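PDB 7CWW: TsrE from Streptomyces laurentii, which probably acts as a cyclase in the biosynthesis of a thiopeptide antibiotic. Local coordinates for residues S4-W15 and R52-S63. Sequence-based numbering, arbitrary orientation.
Sequences SEQKDLTVSVPW and RPFLRLRFASRS
Asp8 reaches diagonally across the antiparallel strands to Arg56; its directly opposite, non-hydrogen-bonded neighbour is Arg58. NH1 of Arg56 is shared by both carboxylate oxygens: it gives a hydrogen bond to Asp8 OD1 at 3.0 Å, on the syn lone pair and in the guanidinium plane, and lies 2.9 Å from Asp8 OD2. Holding CG anti to the backbone N (chi1 -179°) swings the Asp8 carboxylate over the neighbouring strand. OD2 also bonds the hydroxyl of Tyr90 and makes a long ion pair with Arg58, whereas Arg56 turns NE to Glu47 and NH1 to the carbonyl of Gln91. The buried Arg56 and Arg58 and the partly exposed Asp8 thus form a salt-bridge network supplemented by neutral polar partners; arginine suits the place of Arg56 because its several N-H groups can meet carboxylates and a carbonyl at once.

The backbone groups that face each other at the hydrogen-bonded pairs satisfy one another: Glu5 with Ser61, Lys7 with Phe59, Leu9 with Leu57 and Val11 with Leu55 each exchange two N-H...O bonds, Leu57 N reaching Leu9 O at 2.7 Å. This joins the edge strand 5-11 to the central strand 52-61 of a three-stranded antiparallel sheet, whose other edge is 39-49. On its other side strand 52-61 bonds strand 39-49 through the backbones of Phe54, Arg56, Arg58 and Ala60. The face bearing Leu9, Val11, Leu55 and Leu57 packs on helices 15-35 and 65-78, hence its branched aliphatic residues.

On that face Lys7 lays CB over the Phe59 ring, 3.8 Å from its centroid, while its ammonium pairs with Glu5 OE1. At the other end Arg52 NH2 donates to Ser12 O at 3.0 Å and pairs with Asp86; a water links Ser12 OG to Arg52 O. Beyond it, Pro53 CB sits over the six-membered ring of Trp15, 3.4 Å from its centroid, a CH-pi contact suited to proline's compact, conformationally restricted ring.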
# COMPACT_ATOMS: atom_id res chain seq x y z
N SER A 4 1.01 -28.86 -12.12
CA SER A 4 1.80 -27.68 -11.78
C SER A 4 2.08 -27.68 -10.28
O SER A 4 1.19 -27.95 -9.48
CB SER A 4 1.08 -26.40 -12.18
OG SER A 4 1.25 -26.14 -13.56
N GLU A 5 3.31 -27.33 -9.93
CA GLU A 5 3.74 -27.25 -8.54
C GLU A 5 4.05 -25.80 -8.16
O GLU A 5 4.63 -25.04 -8.94
CB GLU A 5 4.97 -28.11 -8.26
CG GLU A 5 4.67 -29.58 -8.10
CD GLU A 5 5.86 -30.35 -7.58
OE1 GLU A 5 6.99 -30.06 -8.02
OE2 GLU A 5 5.67 -31.24 -6.72
N GLN A 6 3.65 -25.45 -6.95
CA GLN A 6 3.92 -24.13 -6.41
C GLN A 6 5.41 -23.98 -6.12
O GLN A 6 5.99 -24.81 -5.42
CB GLN A 6 3.10 -23.93 -5.14
CG GLN A 6 2.97 -22.50 -4.69
CD GLN A 6 2.63 -21.56 -5.82
OE1 GLN A 6 3.46 -20.75 -6.23
NE2 GLN A 6 1.40 -21.65 -6.32
N LYS A 7 6.05 -22.95 -6.68
CA LYS A 7 7.45 -22.65 -6.41
C LYS A 7 7.57 -21.30 -5.73
O LYS A 7 6.72 -20.43 -5.91
CB LYS A 7 8.30 -22.66 -7.70
CG LYS A 7 8.00 -23.80 -8.65
CD LYS A 7 8.48 -25.14 -8.10
CE LYS A 7 8.18 -26.25 -9.09
NZ LYS A 7 8.77 -27.55 -8.68
N ASP A 8 8.65 -21.12 -4.97
CA ASP A 8 8.86 -19.93 -4.14
C ASP A 8 10.36 -19.77 -3.94
O ASP A 8 11.01 -20.64 -3.36
CB ASP A 8 8.12 -20.07 -2.79
CG ASP A 8 8.29 -18.84 -1.88
OD1 ASP A 8 8.67 -17.76 -2.34
OD2 ASP A 8 8.03 -18.96 -0.66
N LEU A 9 10.91 -18.66 -4.44
CA LEU A 9 12.35 -18.43 -4.41
C LEU A 9 12.58 -17.07 -3.78
O LEU A 9 11.92 -16.10 -4.15
CB LEU A 9 12.94 -18.46 -5.84
CG LEU A 9 14.33 -17.88 -6.07
CD1 LEU A 9 15.32 -18.62 -5.17
CD2 LEU A 9 14.75 -18.02 -7.52
N THR A 10 13.51 -16.99 -2.82
CA THR A 10 13.83 -15.71 -2.19
C THR A 10 15.30 -15.40 -2.43
O THR A 10 16.16 -16.28 -2.34
CB THR A 10 13.49 -15.69 -0.68
OG1 THR A 10 14.20 -16.71 0.02
CG2 THR A 10 11.96 -15.89 -0.45
N VAL A 11 15.57 -14.14 -2.77
CA VAL A 11 16.91 -13.69 -3.13
C VAL A 11 17.25 -12.51 -2.23
O VAL A 11 16.69 -11.42 -2.40
CB VAL A 11 17.01 -13.28 -4.60
CG1 VAL A 11 18.50 -13.16 -4.99
CG2 VAL A 11 16.25 -14.30 -5.47
N SER A 12 18.17 -12.73 -1.29
CA SER A 12 18.46 -11.78 -0.21
C SER A 12 19.61 -10.89 -0.63
O SER A 12 20.78 -11.17 -0.36
CB SER A 12 18.75 -12.53 1.09
OG SER A 12 17.54 -13.06 1.62
N VAL A 13 19.28 -9.80 -1.31
CA VAL A 13 20.25 -8.81 -1.78
C VAL A 13 19.68 -7.43 -1.56
O VAL A 13 18.47 -7.27 -1.32
CB VAL A 13 20.58 -9.01 -3.28
CG1 VAL A 13 21.20 -10.37 -3.52
CG2 VAL A 13 19.31 -8.82 -4.12
N PRO A 14 20.53 -6.38 -1.59
CA PRO A 14 20.04 -5.01 -1.35
C PRO A 14 18.86 -4.63 -2.24
O PRO A 14 18.70 -5.20 -3.32
CB PRO A 14 21.27 -4.15 -1.66
CG PRO A 14 22.43 -5.04 -1.31
CD PRO A 14 22.00 -6.40 -1.77
N TRP A 15 18.04 -3.66 -1.80
CA TRP A 15 16.85 -3.27 -2.55
C TRP A 15 17.17 -2.91 -4.00
O TRP A 15 16.43 -3.26 -4.92
CB TRP A 15 16.15 -2.08 -1.88
CG TRP A 15 15.74 -2.30 -0.46
CD1 TRP A 15 16.30 -1.73 0.66
CD2 TRP A 15 14.66 -3.12 0.00
NE1 TRP A 15 15.64 -2.16 1.79
CE2 TRP A 15 14.62 -3.01 1.41
CE3 TRP A 15 13.72 -3.94 -0.63
CZ2 TRP A 15 13.68 -3.68 2.20
CZ3 TRP A 15 12.78 -4.62 0.15
CH2 TRP A 15 12.77 -4.48 1.55
N ARG A 52 17.76 -8.10 6.31
CA ARG A 52 18.20 -8.65 5.03
C ARG A 52 17.02 -8.56 4.07
O ARG A 52 16.17 -9.47 4.00
CB ARG A 52 18.69 -10.09 5.18
CG ARG A 52 20.05 -10.19 5.90
CD ARG A 52 21.18 -9.58 5.05
NE ARG A 52 21.26 -10.23 3.74
CZ ARG A 52 21.94 -11.35 3.52
NH1 ARG A 52 22.61 -11.94 4.52
NH2 ARG A 52 21.96 -11.89 2.31
N PRO A 53 16.91 -7.47 3.33
CA PRO A 53 15.87 -7.37 2.29
C PRO A 53 15.94 -8.52 1.30
O PRO A 53 17.03 -9.05 1.02
CB PRO A 53 16.20 -6.04 1.59
CG PRO A 53 17.00 -5.26 2.59
CD PRO A 53 17.77 -6.28 3.39
N PHE A 54 14.79 -8.93 0.75
CA PHE A 54 14.84 -9.97 -0.26
C PHE A 54 13.72 -9.80 -1.29
O PHE A 54 12.65 -9.24 -1.00
CB PHE A 54 14.80 -11.39 0.34
CG PHE A 54 13.54 -11.73 1.10
CD1 PHE A 54 12.46 -12.35 0.46
CD2 PHE A 54 13.46 -11.51 2.47
CE1 PHE A 54 11.30 -12.70 1.17
CE2 PHE A 54 12.31 -11.86 3.19
CZ PHE A 54 11.24 -12.46 2.54
N LEU A 55 14.04 -10.24 -2.50
CA LEU A 55 13.08 -10.38 -3.59
C LEU A 55 12.53 -11.80 -3.55
O LEU A 55 13.29 -12.77 -3.50
CB LEU A 55 13.77 -10.12 -4.93
CG LEU A 55 12.95 -10.35 -6.20
CD1 LEU A 55 11.85 -9.28 -6.30
CD2 LEU A 55 13.86 -10.31 -7.44
N ARG A 56 11.20 -11.91 -3.54
CA ARG A 56 10.52 -13.20 -3.57
C ARG A 56 9.91 -13.39 -4.95
O ARG A 56 9.20 -12.50 -5.44
CB ARG A 56 9.42 -13.29 -2.50
CG ARG A 56 8.64 -14.63 -2.53
CD ARG A 56 7.42 -14.66 -1.62
NE ARG A 56 7.75 -14.29 -0.24
CZ ARG A 56 8.35 -15.09 0.64
NH1 ARG A 56 8.68 -16.34 0.31
NH2 ARG A 56 8.62 -14.65 1.86
N LEU A 57 10.16 -14.55 -5.57
CA LEU A 57 9.54 -14.89 -6.84
C LEU A 57 8.65 -16.10 -6.62
O LEU A 57 9.12 -17.15 -6.18
CB LEU A 57 10.59 -15.16 -7.92
CG LEU A 57 11.50 -13.94 -8.13
CD1 LEU A 57 12.74 -14.25 -8.95
CD2 LEU A 57 10.71 -12.80 -8.78
N ARG A 58 7.36 -15.95 -6.90
CA ARG A 58 6.40 -17.01 -6.67
C ARG A 58 5.73 -17.36 -7.99
O ARG A 58 5.25 -16.48 -8.70
CB ARG A 58 5.36 -16.61 -5.63
CG ARG A 58 4.60 -17.78 -5.09
CD ARG A 58 4.09 -17.50 -3.71
NE ARG A 58 3.08 -18.47 -3.35
CZ ARG A 58 3.33 -19.59 -2.68
NH1 ARG A 58 2.34 -20.42 -2.37
NH2 ARG A 58 4.57 -19.87 -2.30
N PHE A 59 5.72 -18.65 -8.31
CA PHE A 59 5.22 -19.06 -9.61
C PHE A 59 4.87 -20.53 -9.53
O PHE A 59 5.42 -21.27 -8.71
CB PHE A 59 6.26 -18.81 -10.72
CG PHE A 59 7.64 -19.34 -10.42
CD1 PHE A 59 8.56 -18.58 -9.72
CD2 PHE A 59 8.03 -20.60 -10.86
CE1 PHE A 59 9.83 -19.06 -9.46
CE2 PHE A 59 9.30 -21.09 -10.60
CZ PHE A 59 10.20 -20.32 -9.90
N ALA A 60 3.94 -20.94 -10.38
CA ALA A 60 3.52 -22.33 -10.47
C ALA A 60 4.06 -22.91 -11.78
O ALA A 60 3.81 -22.37 -12.85
CB ALA A 60 2.00 -22.46 -10.42
N SER A 61 4.79 -24.02 -11.67
CA SER A 61 5.43 -24.60 -12.83
C SER A 61 5.48 -26.10 -12.67
O SER A 61 5.64 -26.62 -11.56
CB SER A 61 6.85 -24.04 -13.04
OG SER A 61 7.54 -24.79 -14.02
N ARG A 62 5.35 -26.80 -13.79
CA ARG A 62 5.55 -28.24 -13.83
C ARG A 62 7.03 -28.62 -13.80
O ARG A 62 7.35 -29.76 -13.46
CB ARG A 62 4.89 -28.81 -15.09
CG ARG A 62 5.41 -28.16 -16.37
CD ARG A 62 4.44 -27.12 -16.92
NE ARG A 62 3.32 -27.73 -17.63
CZ ARG A 62 3.40 -28.24 -18.86
NH1 ARG A 62 4.55 -28.23 -19.52
NH2 ARG A 62 2.32 -28.77 -19.43
N SER A 63 7.93 -27.69 -14.11
CA SER A 63 9.32 -28.03 -14.35
C SER A 63 10.20 -27.58 -13.19
O SER A 63 10.10 -26.42 -12.76
CB SER A 63 9.80 -27.39 -15.66
OG SER A 63 11.22 -27.33 -15.73
O HOH W 1 16.46 -12.29 4.05